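Local atomic coordinates of salicylaldehyde dehydrogenase NahF (Pseudomonas putida, PDB entry 4JZ6), a protein that probably catalyses the NAD(+)-dependent oxidation of salicylaldehyde to salicylate, a step in the bacterial breakdown of naphthalene. Residues 461-466 and 473-478; 123-128 and 171-176; 261-266 and 480-485; 418-423 and 443-448. All coordinates share one frame; numbering follows the deposited sequence.

Contact 1 (461-466 and 473-478); sequences APYGGT and RFDGRA. With NK (salicylaldehyde), chain B.
The guanidinium of Arg473 lies over the chain at Gly464, whose C covers one of its faces toward the rim, while Gly465 O sits at its edge. The ring of Tyr463 is met obliquely by salicylaldehyde, its OH 3.4 Å from NK CAC, and obliquely again by the carboxylate of Asp475. Tyr463 belongs to a single antiparallel bridge between two loops of the aldehyde dehydrogenase fold, a hydrogen-bonded pair in which Tyr463 N gives a nearly straight bond of 2.7 Å to Phe474 O and Phe474 N returns a longer one to Tyr463 O. With CG anti to the backbone N (chi1 -172°), the tyrosine ring swings off the bridge into the substrate pocket. Arg473 CG rests 3.7 Å from Pro462 CB, and bends at chi2 and chi3 then carry the guanidinium along the chain to Gly464 and Gly465. Asp475 points toward 461-466, and its carboxylate is held by Tyr178 and Asn457, a second shell that probably steadies the loop beside the pocket tyrosine. The chains run close at Gly464, whose CA lies 3.4 Å from Arg473 NE. On the side of the Arg473 chain, Ala478 CB reaches Pro462 CB at 4.2 Å.

Contact 2 (123-128 and 171-176); sequences NVFREA and LAARAI. With EDO (1,2-ethanediol), chain G.
Helices 123-128 and 171-176 run almost parallel, their axes 9.0 Å apart at closest approach and crossing at -16°, with Val124 and Arg174 the nearest residues at the backbone. Val124 and Ala173 both point toward the partner helix. Of the two valine methyls, CG1 of Val124 rests 3.7 Å from Arg174 CA. The other, CG2, turns to a bound 1,2-ethanediol, which also donates through O1 to Asn123 OD1. The next residue, Phe125, reaches across with the far end of its ring: Phe125 CE2 lies 3.6 Å from Ala173 CB, met obliquely, and Ile176 CG2 stands at the ring edge, 4.1 Å from Phe125 CZ. Helix 78-94 also packs on this ring through Leu85 and Val88. Arg174 points away from helix 123-128 and packs on Tyr463 and Phe474; its side chain comes within about 4 Å of the bound salicylaldehyde, nearest atoms, and Leu171 CD2 lies over one face of its guanidinium, toward the rim. The interface is therefore a join of methyl groups and one ring edge, with polar groups kept to its borders, probably held by shape and burial of apolar surface.

Contact 3 (261-266 and 480-485); sequences LKRCLL and IDEFTE. With EDO (1,2-ethanediol), chain K.
Arg263 and Asp481 form the close polar grip of this contact, a salt bridge in which Arg263 NH2 meets Asp481 OD2 at 2.6 Å, in the guanidinium plane and nearly along the C-O bond of the acid. The arginine chain is fully extended from chi1 (171°) onward, which carries its head across to 480-485. Glu482 OE1 makes a weaker second bridge to Arg263 NH2 at 3.2 Å, with its carboxylate turned 69° from the guanidinium. The shared guanidinium probably offsets the repulsion between the two carboxylates, and Asp481 has a further partner in Arg153. A water completes the polar part, accepting from Arg263 NE and donating to Cys264 O and Glu482 OE1. Deeper in, packing is apolar: Leu265 CD1 lies 3.6 Å from Glu482 CG and 4.0 Å from Phe483 CZ. The outer side is looser. There a bound 1,2-ethanediol donates through O2 to Asp481 OD1 and also bonds Gly472 of the second subunit. Lys262, Arg263 and Cys264 line a salicylaldehyde pocket completed by Tyr471. The network ties the lead-in to strand 264-267, flanked by strand 240-244, to the short, weakly bonded helix 479-482, while Phe483 packs on Tyr178 and Pro179 of helix 170-181.

Contact 4 (418-423 and 443-448); sequences NDSVYG and IEYGCV
A chi1 of -86° sets CG of Asn418 beside its own backbone N, and the amide reaches the start of 443-448, where Asn418 OD1 accepts from Glu444 N at 2.6 Å with the donor in the carbonyl plane. Its ND2 binds Ser442 O, so one amide holds both a donor and an acceptor of the chain leaving helix 433-442. Glu444, with CG likewise beside the backbone N (chi1 -67°) and extended beyond, crosses the side chain of Asn418 at about a right angle, the two flat ends turned 36° apart. Glu444 OE1 lies close to Asn418 OD1, two acceptors that cannot bond each other; the salt bridge from OE1 to Lys467 would offset their repulsion. At the other end Gly446 N donates to Gly423 O at 3.1 Å, from well above the carbonyl plane. The ring of Tyr445 packs on Gly423, Tyr445 CD1 lying 3.5 Å from Gly423 CA, and its OH is bonded to Ala417 O. One water, over that ring toward its rim, donates to Glu444 O; its bond to Tyr422 O is doubtful. Another donates to Ser420 OG and weakly to Tyr445 OH. Ser420 OG is also hydrogen-bonded to Asp394 and accepts from Tyr422 N at 3.0 Å, an ST turn. Glu444 is the centre of an inverse gamma turn, whose bond from Tyr445 N to Ile443 O is weak. Strand 447-450 pairs in parallel with a strand of the second subunit, and within the chain strands 425-429 and 447-450 are parallel neighbours joined through helix 433-442 as a beta-alpha-beta crossover.

All four contacts are largely buried, yet contacts 1 and 2, each centred about 11 Å from the chain centre, lie deeper than contacts 3 and 4, at about 16 and 17 Å. Contact 2 is apolar, helix on helix; contact 1 joins loops through backbone bonds, contact 4 adds a side-chain amide bond, and contact 3 relies on charge and ordered water. Contact 1 is central: Tyr463 and Phe474 pack on Arg174 of contact 2, Arg473 and Phe474 meet Glu482, Leu265 and Phe483 of contact 3, and Thr466 N lies 3.0 Å from Gly423 O of contact 4, probably a hydrogen bond. Contacts 1, 3 and 4 also touch the second subunit, whereas contact 2 does not.

Contact 1 (461-466 and 473-478)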
loop_
_atom_site.group_PDB
_atom_site.type_symbol
_atom_site.label_atom_id
_atom_site.label_comp_id
_atom_site.label_asym_id
_atom_site.label_seq_id
_atom_site.Cartn_x
_atom_site.Cartn_y
_atom_site.Cartn_z
ATOM N N ALA A 461 1.927 11.647 15.061
ATOM C CA ALA A 461 2.947 10.651 14.782
ATOM C C ALA A 461 2.322 9.455 14.104
ATOM O O ALA A 461 1.295 8.963 14.555
ATOM C CB ALA A 461 3.627 10.234 16.064
ATOM N N PRO A 462 2.950 8.978 13.019
ATOM C CA PRO A 462 2.413 7.857 12.245
ATOM C C PRO A 462 2.284 6.623 13.121
ATOM O O PRO A 462 3.195 6.338 13.907
ATOM C CB PRO A 462 3.481 7.630 11.169
ATOM C CG PRO A 462 4.725 8.170 11.754
ATOM C CD PRO A 462 4.290 9.368 12.552
ATOM N N TYR A 463 1.164 5.915 12.999
ATOM C CA TYR A 463 0.962 4.698 13.771
ATOM C C TYR A 463 0.729 3.486 12.868
ATOM O O TYR A 463 -0.233 3.440 12.093
ATOM C CB TYR A 463 -0.189 4.858 14.762
ATOM C CG TYR A 463 -0.297 3.696 15.712
ATOM C CD1 TYR A 463 0.426 3.676 16.897
ATOM C CD2 TYR A 463 -1.110 2.605 15.420
ATOM C CE1 TYR A 463 0.338 2.605 17.772
ATOM C CE2 TYR A 463 -1.203 1.532 16.286
ATOM C CZ TYR A 463 -0.478 1.535 17.460
ATOM O OH TYR A 463 -0.578 0.466 18.322
ATOM N N GLY A 464 1.621 2.506 12.985
ATOM C CA GLY A 464 1.545 1.292 12.196
ATOM C C GLY A 464 2.707 0.357 12.473
ATOM O O GLY A 464 3.621 0.704 13.222
ATOM N N GLY A 465 2.677 -0.826 11.862
ATOM C CA GLY A 465 3.739 -1.803 12.045
ATOM C C GLY A 465 4.300 -2.388 10.759
ATOM O O GLY A 465 3.871 -2.036 9.662
ATOM N N THR A 466 5.273 -3.285 10.903
ATOM C CA THR A 466 5.863 -3.997 9.774
ATOM C C THR A 466 5.489 -5.465 9.881
ATOM O O THR A 466 4.902 -5.886 10.878
ATOM C CB THR A 466 7.402 -3.904 9.787
ATOM O OG1 THR A 466 7.921 -4.678 10.877
ATOM C CG2 THR A 466 7.848 -2.465 9.960
ATOM N N ARG A 473 -0.676 3.214 7.281
ATOM C CA ARG A 473 -0.474 4.005 8.486
ATOM C C ARG A 473 -1.631 4.960 8.819
ATOM O O ARG A 473 -2.114 5.694 7.955
ATOM C CB ARG A 473 0.841 4.785 8.360
ATOM C CG ARG A 473 1.688 4.789 9.620
ATOM C CD ARG A 473 2.996 4.023 9.438
ATOM N NE ARG A 473 2.797 2.580 9.350
ATOM C CZ ARG A 473 3.774 1.676 9.415
ATOM N NH1 ARG A 473 3.488 0.385 9.317
ATOM N NH2 ARG A 473 5.032 2.055 9.584
ATOM N N PHE A 474 -2.074 4.934 10.074
ATOM C CA PHE A 474 -2.966 5.971 10.590
ATOM C C PHE A 474 -2.121 7.039 11.291
ATOM O O PHE A 474 -0.938 6.813 11.564
ATOM C CB PHE A 474 -3.985 5.391 11.577
ATOM C CG PHE A 474 -5.190 4.768 10.929
ATOM C CD1 PHE A 474 -6.110 5.547 10.243
ATOM C CD2 PHE A 474 -5.424 3.403 11.038
ATOM C CE1 PHE A 474 -7.236 4.971 9.660
ATOM C CE2 PHE A 474 -6.539 2.825 10.457
ATOM C CZ PHE A 474 -7.448 3.612 9.764
ATOM N N ASP A 475 -2.728 8.196 11.563
ATOM C CA ASP A 475 -2.072 9.315 12.266
ATOM C C ASP A 475 -0.876 9.919 11.523
ATOM O O ASP A 475 -0.391 9.359 10.537
ATOM C CB ASP A 475 -1.666 8.915 13.684
ATOM C CG ASP A 475 -2.838 8.473 14.512
ATOM O OD1 ASP A 475 -3.882 9.156 14.458
ATOM O OD2 ASP A 475 -2.722 7.437 15.205
ATOM N N GLY A 476 -0.409 11.070 12.002
ATOM C CA GLY A 476 0.716 11.754 11.382
ATOM C C GLY A 476 0.413 12.236 9.975
ATOM O O GLY A 476 -0.723 12.159 9.513
ATOM N N ARG A 477 1.424 12.740 9.283
ATOM C CA ARG A 477 1.220 13.171 7.911
ATOM C C ARG A 477 1.031 11.966 6.989
ATOM O O ARG A 477 0.405 12.074 5.933
ATOM C CB ARG A 477 2.389 14.025 7.434
ATOM C CG ARG A 477 2.589 15.330 8.189
ATOM C CD ARG A 477 3.846 16.031 7.669
ATOM N NE ARG A 477 4.085 17.343 8.270
ATOM C CZ ARG A 477 5.207 18.038 8.104
ATOM N NH1 ARG A 477 6.191 17.536 7.364
ATOM N NH2 ARG A 477 5.354 19.227 8.679
ATOM N N ALA A 478 1.556 10.814 7.395
ATOM C CA ALA A 478 1.529 9.618 6.548
ATOM C C ALA A 478 0.120 9.115 6.222
ATOM O O ALA A 478 -0.094 8.447 5.212
ATOM C CB ALA A 478 2.342 8.508 7.180
HETATM O OAH NK B . -3.586 -1.697 19.802
HETATM C CAD NK B . -4.672 -1.169 19.675
HETATM C CAA NK B . -4.691 0.305 19.795
HETATM C CAC NK B . -3.814 1.108 19.066
HETATM C CAG NK B . -3.871 2.490 19.219
HETATM C CAI NK B . -4.775 3.063 20.094
HETATM C CAE NK B . -5.640 2.267 20.822
HETATM C CAB NK B . -5.598 0.881 20.675
HETATM O OAF NK B . -6.436 0.046 21.375
#

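Contact 2 (123-128 and 171-176)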
loop_
_atom_site.group_PDB
_atom_site.type_symbol
_atom_site.label_atom_id
_atom_site.label_comp_id
_atom_site.label_asym_id
_atom_site.label_seq_id
_atom_site.Cartn_x
_atom_site.Cartn_y
_atom_site.Cartn_z
ATOM N N ASN A 123 -8.991 14.174 19.995
ATOM C CA ASN A 123 -7.747 14.702 19.464
ATOM C C ASN A 123 -7.492 14.268 18.018
ATOM O O ASN A 123 -6.985 15.049 17.218
ATOM C CB ASN A 123 -6.561 14.363 20.362
ATOM C CG ASN A 123 -5.357 15.230 20.063
ATOM O OD1 ASN A 123 -4.448 14.825 19.338
ATOM N ND2 ASN A 123 -5.359 16.446 20.597
ATOM N N VAL A 124 -7.853 13.032 17.685
ATOM C CA VAL A 124 -7.754 12.568 16.305
ATOM C C VAL A 124 -8.562 13.482 15.395
ATOM O O VAL A 124 -8.055 13.958 14.377
ATOM C CB VAL A 124 -8.267 11.121 16.132
ATOM C CG1 VAL A 124 -8.375 10.774 14.662
ATOM C CG2 VAL A 124 -7.345 10.146 16.821
ATOM N N PHE A 125 -9.812 13.740 15.772
ATOM C CA PHE A 125 -10.672 14.626 14.997
ATOM C C PHE A 125 -10.106 16.036 14.892
ATOM O O PHE A 125 -10.262 16.685 13.864
ATOM C CB PHE A 125 -12.103 14.652 15.556
ATOM C CG PHE A 125 -12.971 13.547 15.027
ATOM C CD1 PHE A 125 -13.602 13.675 13.801
ATOM C CD2 PHE A 125 -13.135 12.368 15.743
ATOM C CE1 PHE A 125 -14.389 12.650 13.299
ATOM C CE2 PHE A 125 -13.920 11.338 15.243
ATOM C CZ PHE A 125 -14.547 11.482 14.019
ATOM N N ARG A 126 -9.448 16.516 15.941
ATOM C CA ARG A 126 -8.846 17.843 15.867
ATOM C C ARG A 126 -7.609 17.852 14.978
ATOM O O ARG A 126 -7.406 18.779 14.196
ATOM C CB ARG A 126 -8.518 18.381 17.250
ATOM C CG ARG A 126 -9.748 18.654 18.061
ATOM C CD ARG A 126 -9.473 19.596 19.193
ATOM N NE ARG A 126 -10.720 19.940 19.862
ATOM C CZ ARG A 126 -11.189 19.311 20.932
ATOM N NH1 ARG A 126 -10.503 18.311 21.471
ATOM N NH2 ARG A 126 -12.340 19.690 21.467
ATOM N N GLU A 127 -6.790 16.812 15.097
ATOM C CA GLU A 127 -5.605 16.678 14.264
ATOM C C GLU A 127 -6.032 16.575 12.813
ATOM O O GLU A 127 -5.467 17.240 11.940
ATOM C CB GLU A 127 -4.807 15.437 14.656
ATOM C CG GLU A 127 -3.447 15.346 13.984
ATOM C CD GLU A 127 -2.477 16.403 14.490
ATOM O OE1 GLU A 127 -1.530 16.745 13.745
ATOM O OE2 GLU A 127 -2.659 16.892 15.632
ATOM N N ALA A 128 -7.036 15.740 12.558
ATOM C CA ALA A 128 -7.565 15.597 11.207
ATOM C C ALA A 128 -8.077 16.950 10.720
ATOM O O ALA A 128 -7.747 17.391 9.617
ATOM C CB ALA A 128 -8.666 14.551 11.168
ATOM N N LEU A 171 -10.088 3.951 17.765
ATOM C CA LEU A 171 -9.902 3.169 16.544
ATOM C C LEU A 171 -11.000 3.451 15.519
ATOM O O LEU A 171 -10.774 3.400 14.310
ATOM C CB LEU A 171 -9.825 1.676 16.860
ATOM C CG LEU A 171 -8.627 1.276 17.722
ATOM C CD1 LEU A 171 -8.503 -0.238 17.809
ATOM C CD2 LEU A 171 -7.362 1.892 17.175
ATOM N N ALA A 172 -12.194 3.746 16.008
ATOM C CA ALA A 172 -13.262 4.196 15.136
ATOM C C ALA A 172 -12.948 5.603 14.646
ATOM O O ALA A 172 -13.009 5.879 13.447
ATOM C CB ALA A 172 -14.610 4.170 15.869
ATOM N N ALA A 173 -12.607 6.482 15.586
ATOM C CA ALA A 173 -12.348 7.890 15.291
ATOM C C ALA A 173 -11.328 8.061 14.176
ATOM O O ALA A 173 -11.569 8.787 13.212
ATOM C CB ALA A 173 -11.882 8.608 16.540
ATOM N N ARG A 174 -10.199 7.377 14.316
ATOM C CA ARG A 174 -9.138 7.406 13.321
ATOM C C ARG A 174 -9.663 6.960 11.947
ATOM O O ARG A 174 -9.302 7.540 10.922
ATOM C CB ARG A 174 -7.945 6.551 13.792
ATOM C CG ARG A 174 -7.767 5.226 13.055
ATOM C CD ARG A 174 -7.544 4.030 13.963
ATOM N NE ARG A 174 -6.153 3.837 14.359
ATOM C CZ ARG A 174 -5.546 2.651 14.411
ATOM N NH1 ARG A 174 -6.194 1.539 14.074
ATOM N NH2 ARG A 174 -4.284 2.574 14.801
ATOM N N ALA A 175 -10.546 5.960 11.935
ATOM C CA ALA A 175 -11.037 5.380 10.688
ATOM C C ALA A 175 -12.179 6.196 10.080
ATOM O O ALA A 175 -12.743 5.827 9.046
ATOM C CB ALA A 175 -11.470 3.941 10.912
ATOM N N ILE A 176 -12.517 7.307 10.725
ATOM C CA ILE A 176 -13.554 8.197 10.221
ATOM C C ILE A 176 -12.968 9.576 9.959
ATOM O O ILE A 176 -13.043 10.088 8.841
ATOM C CB ILE A 176 -14.711 8.331 11.230
ATOM C CG1 ILE A 176 -15.350 6.963 11.478
ATOM C CG2 ILE A 176 -15.742 9.339 10.742
ATOM C CD1 ILE A 176 -16.395 6.960 12.561
HETATM C C1 EDO G . -3.306 11.304 20.452
HETATM O O1 EDO G . -2.698 12.604 20.433
HETATM C C2 EDO G . -4.617 11.323 19.671
HETATM O O2 EDO G . -5.164 10.000 19.593
#

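Contact 3 (261-266 and 480-485)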
loop_
_atom_site.group_PDB
_atom_site.type_symbol
_atom_site.label_atom_id
_atom_site.label_comp_id
_atom_site.label_asym_id
_atom_site.label_seq_id
_atom_site.Cartn_x
_atom_site.Cartn_y
_atom_site.Cartn_z
ATOM N N LEU A 261 -8.064 -5.809 -6.778
ATOM C CA LEU A 261 -6.947 -4.861 -6.847
ATOM C C LEU A 261 -7.143 -3.619 -5.974
ATOM O O LEU A 261 -6.763 -2.515 -6.370
ATOM C CB LEU A 261 -6.668 -4.423 -8.301
ATOM C CG LEU A 261 -6.051 -5.360 -9.352
ATOM C CD1 LEU A 261 -4.799 -6.045 -8.828
ATOM C CD2 LEU A 261 -7.054 -6.396 -9.846
ATOM N N LYS A 262 -7.732 -3.787 -4.795
ATOM C CA LYS A 262 -7.989 -2.637 -3.934
ATOM C C LYS A 262 -6.925 -2.492 -2.861
ATOM O O LYS A 262 -6.496 -3.470 -2.259
ATOM C CB LYS A 262 -9.388 -2.712 -3.319
ATOM C CG LYS A 262 -10.469 -2.978 -4.351
ATOM C CD LYS A 262 -11.762 -2.289 -4.007
ATOM C CE LYS A 262 -12.844 -2.629 -5.019
ATOM N NZ LYS A 262 -14.148 -2.003 -4.656
ATOM N N ARG A 263 -6.493 -1.258 -2.638
ATOM C CA ARG A 263 -5.479 -0.966 -1.637
ATOM C C ARG A 263 -6.033 -1.122 -0.227
ATOM O O ARG A 263 -7.170 -0.731 0.059
ATOM C CB ARG A 263 -4.930 0.447 -1.835
ATOM C CG ARG A 263 -4.017 0.942 -0.721
ATOM C CD ARG A 263 -3.365 2.242 -1.129
ATOM N NE ARG A 263 -2.569 2.851 -0.070
ATOM C CZ ARG A 263 -1.961 4.025 -0.204
ATOM N NH1 ARG A 263 -2.063 4.688 -1.352
ATOM N NH2 ARG A 263 -1.248 4.533 0.794
ATOM N N CYS A 264 -5.217 -1.695 0.652
ATOM C CA CYS A 264 -5.589 -1.881 2.046
ATOM C C CYS A 264 -4.657 -1.163 3.006
ATOM O O CYS A 264 -3.442 -1.131 2.812
ATOM C CB CYS A 264 -5.628 -3.369 2.388
ATOM S SG CYS A 264 -6.999 -4.235 1.618
ATOM N N LEU A 265 -5.244 -0.568 4.036
ATOM C CA LEU A 265 -4.485 -0.136 5.196
ATOM C C LEU A 265 -4.717 -1.202 6.262
ATOM O O LEU A 265 -5.828 -1.343 6.779
ATOM C CB LEU A 265 -4.963 1.229 5.677
ATOM C CG LEU A 265 -4.011 2.071 6.524
ATOM C CD1 LEU A 265 -4.580 3.470 6.679
ATOM C CD2 LEU A 265 -3.754 1.452 7.889
ATOM N N LEU A 266 -3.667 -1.959 6.570
ATOM C CA LEU A 266 -3.766 -3.094 7.484
ATOM C C LEU A 266 -3.085 -2.816 8.816
ATOM O O LEU A 266 -1.873 -2.589 8.876
ATOM C CB LEU A 266 -3.166 -4.349 6.843
ATOM C CG LEU A 266 -4.158 -5.329 6.210
ATOM C CD1 LEU A 266 -5.467 -4.641 5.802
ATOM C CD2 LEU A 266 -3.519 -6.058 5.036
ATOM N N ILE A 480 -2.333 10.724 5.255
ATOM C CA ILE A 480 -2.929 11.456 4.138
ATOM C C ILE A 480 -2.885 10.673 2.832
ATOM O O ILE A 480 -3.871 10.605 2.105
ATOM C CB ILE A 480 -2.251 12.819 3.932
ATOM C CG1 ILE A 480 -2.478 13.704 5.160
ATOM C CG2 ILE A 480 -2.786 13.507 2.681
ATOM C CD1 ILE A 480 -1.727 15.014 5.111
ATOM N N ASP A 481 -1.740 10.070 2.546
ATOM C CA ASP A 481 -1.589 9.283 1.335
ATOM C C ASP A 481 -2.547 8.096 1.318
ATOM O O ASP A 481 -2.896 7.580 0.257
ATOM C CB ASP A 481 -0.152 8.791 1.202
ATOM C CG ASP A 481 0.057 7.940 -0.032
ATOM O OD1 ASP A 481 0.247 8.514 -1.127
ATOM O OD2 ASP A 481 0.017 6.694 0.089
ATOM N N GLU A 482 -2.970 7.663 2.497
ATOM C CA GLU A 482 -3.858 6.514 2.598
ATOM C C GLU A 482 -5.241 6.815 2.048
ATOM O O GLU A 482 -5.931 5.924 1.556
ATOM C CB GLU A 482 -3.974 6.065 4.049
ATOM C CG GLU A 482 -2.652 5.736 4.674
ATOM C CD GLU A 482 -2.101 4.423 4.170
ATOM O OE1 GLU A 482 -2.836 3.711 3.447
ATOM O OE2 GLU A 482 -0.937 4.104 4.505
ATOM N N PHE A 483 -5.647 8.076 2.132
ATOM C CA PHE A 483 -7.003 8.447 1.753
ATOM C C PHE A 483 -7.023 9.570 0.730
ATOM O O PHE A 483 -7.946 10.384 0.710
ATOM C CB PHE A 483 -7.816 8.829 2.988
ATOM C CG PHE A 483 -7.802 7.780 4.061
ATOM C CD1 PHE A 483 -8.333 6.521 3.824
ATOM C CD2 PHE A 483 -7.252 8.050 5.308
ATOM C CE1 PHE A 483 -8.316 5.551 4.808
ATOM C CE2 PHE A 483 -7.236 7.084 6.301
ATOM C CZ PHE A 483 -7.766 5.833 6.050
ATOM N N THR A 484 -6.001 9.610 -0.119
ATOM C CA THR A 484 -5.975 10.564 -1.216
ATOM C C THR A 484 -5.547 9.903 -2.509
ATOM O O THR A 484 -4.839 8.891 -2.505
ATOM C CB THR A 484 -5.032 11.762 -0.940
ATOM O OG1 THR A 484 -3.692 11.296 -0.704
ATOM C CG2 THR A 484 -5.528 12.573 0.258
ATOM N N GLU A 485 -6.006 10.471 -3.619
ATOM C CA GLU A 485 -5.454 10.138 -4.920
ATOM C C GLU A 485 -4.310 11.099 -5.155
ATOM O O GLU A 485 -4.472 12.310 -4.971
ATOM C CB GLU A 485 -6.491 10.314 -6.034
ATOM C CG GLU A 485 -7.679 9.370 -5.980
ATOM C CD GLU A 485 -7.283 7.907 -6.119
ATOM O OE1 GLU A 485 -6.091 7.616 -6.385
ATOM O OE2 GLU A 485 -8.178 7.046 -5.959
HETATM C C1 EDO K . -0.746 5.740 -4.444
HETATM O O1 EDO K . -1.396 4.461 -4.355
HETATM C C2 EDO K . 0.498 5.764 -3.558
HETATM O O2 EDO K . 0.961 7.108 -3.361
HETATM O O HOH W 1 -2.263 1.355 2.111
HETATM O O HOH W 2 -2.255 8.026 -2.279
#

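Contact 4 (418-423 and 443-448)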
loop_
_atom_site.group_PDB
_atom_site.type_symbol
_atom_site.label_atom_id
_atom_site.label_comp_id
_atom_site.label_asym_id
_atom_site.label_seq_id
_atom_site.Cartn_x
_atom_site.Cartn_y
_atom_site.Cartn_z
ATOM N N ASN A 418 13.918 -8.913 16.858
ATOM C CA ASN A 418 13.725 -9.021 15.419
ATOM C C ASN A 418 13.215 -10.381 14.939
ATOM O O ASN A 418 12.823 -10.524 13.777
ATOM C CB ASN A 418 15.009 -8.645 14.678
ATOM C CG ASN A 418 15.126 -7.152 14.438
ATOM O OD1 ASN A 418 14.144 -6.420 14.542
ATOM N ND2 ASN A 418 16.325 -6.697 14.103
ATOM N N ASP A 419 13.210 -11.377 15.820
ATOM C CA ASP A 419 12.753 -12.701 15.405
ATOM C C ASP A 419 11.233 -12.885 15.545
ATOM O O ASP A 419 10.684 -13.924 15.181
ATOM C CB ASP A 419 13.556 -13.814 16.095
ATOM C CG ASP A 419 12.836 -14.425 17.293
ATOM O OD1 ASP A 419 12.988 -15.653 17.497
ATOM O OD2 ASP A 419 12.140 -13.695 18.039
ATOM N N SER A 420 10.560 -11.871 16.077
ATOM C CA SER A 420 9.104 -11.880 16.118
ATOM C C SER A 420 8.540 -11.798 14.709
ATOM O O SER A 420 9.140 -11.203 13.816
ATOM C CB SER A 420 8.575 -10.705 16.940
ATOM O OG SER A 420 7.158 -10.669 16.919
ATOM N N VAL A 421 7.370 -12.390 14.522
ATOM C CA VAL A 421 6.680 -12.328 13.245
ATOM C C VAL A 421 5.926 -11.003 13.129
ATOM O O VAL A 421 5.438 -10.643 12.057
ATOM C CB VAL A 421 5.713 -13.530 13.083
ATOM C CG1 VAL A 421 4.359 -13.239 13.727
ATOM C CG2 VAL A 421 5.570 -13.896 11.626
ATOM N N TYR A 422 5.844 -10.278 14.244
ATOM C CA TYR A 422 5.188 -8.970 14.286
ATOM C C TYR A 422 6.211 -7.849 14.432
ATOM O O TYR A 422 7.398 -8.096 14.659
ATOM C CB TYR A 422 4.219 -8.885 15.465
ATOM C CG TYR A 422 3.139 -9.934 15.484
ATOM C CD1 TYR A 422 2.044 -9.841 14.635
ATOM C CD2 TYR A 422 3.196 -11.005 16.368
ATOM C CE1 TYR A 422 1.038 -10.795 14.656
ATOM C CE2 TYR A 422 2.196 -11.965 16.396
ATOM C CZ TYR A 422 1.119 -11.854 15.538
ATOM O OH TYR A 422 0.118 -12.800 15.560
ATOM N N GLY A 423 5.731 -6.614 14.331
ATOM C CA GLY A 423 6.579 -5.446 14.470
ATOM C C GLY A 423 5.768 -4.175 14.635
ATOM O O GLY A 423 5.879 -3.258 13.828
ATOM N N ILE A 443 16.004 -2.614 15.371
ATOM C CA ILE A 443 14.813 -3.461 15.501
ATOM C C ILE A 443 13.707 -3.101 14.504
ATOM O O ILE A 443 13.543 -1.936 14.128
ATOM C CB ILE A 443 14.246 -3.477 16.946
ATOM C CG1 ILE A 443 13.853 -2.072 17.398
ATOM C CG2 ILE A 443 15.256 -4.090 17.911
ATOM C CD1 ILE A 443 13.412 -2.009 18.838
ATOM N N GLU A 444 12.955 -4.117 14.086
ATOM C CA GLU A 444 11.985 -3.989 12.998
ATOM C C GLU A 444 10.574 -3.657 13.495
ATOM O O GLU A 444 9.669 -4.496 13.466
ATOM C CB GLU A 444 11.991 -5.270 12.156
ATOM C CG GLU A 444 13.298 -5.486 11.393
ATOM C CD GLU A 444 13.593 -6.950 11.099
ATOM O OE1 GLU A 444 13.013 -7.834 11.762
ATOM O OE2 GLU A 444 14.421 -7.218 10.205
ATOM N N TYR A 445 10.396 -2.422 13.957
ATOM C CA TYR A 445 9.148 -2.019 14.601
ATOM C C TYR A 445 8.653 -0.665 14.103
ATOM O O TYR A 445 9.445 0.242 13.839
ATOM C CB TYR A 445 9.310 -2.035 16.132
ATOM C CG TYR A 445 9.411 -3.448 16.665
ATOM C CD1 TYR A 445 8.298 -4.091 17.200
ATOM C CD2 TYR A 445 10.606 -4.156 16.590
ATOM C CE1 TYR A 445 8.382 -5.392 17.656
ATOM C CE2 TYR A 445 10.698 -5.455 17.045
ATOM C CZ TYR A 445 9.586 -6.068 17.578
ATOM O OH TYR A 445 9.675 -7.363 18.035
ATOM N N GLY A 446 7.339 -0.545 13.952
ATOM C CA GLY A 446 6.742 0.702 13.522
ATOM C C GLY A 446 6.919 1.794 14.559
ATOM O O GLY A 446 7.012 2.971 14.214
ATOM N N CYS A 447 6.957 1.403 15.831
ATOM C CA CYS A 447 7.154 2.348 16.925
ATOM C C CYS A 447 8.251 1.871 17.875
ATOM O O CYS A 447 8.194 0.746 18.385
ATOM C CB CYS A 447 5.856 2.532 17.703
ATOM S SG CYS A 447 4.413 2.820 16.663
ATOM N N VAL A 448 9.247 2.726 18.106
ATOM C CA VAL A 448 10.324 2.437 19.054
ATOM C C VAL A 448 10.399 3.541 20.110
ATOM O O VAL A 448 10.488 4.725 19.778
ATOM C CB VAL A 448 11.689 2.312 18.344
ATOM C CG1 VAL A 448 12.801 2.140 19.354
ATOM C CG2 VAL A 448 11.671 1.148 17.375
HETATM O O HOH W 3 6.419 -7.926 17.573
HETATM O O HOH W 4 9.669 -7.272 14.407
#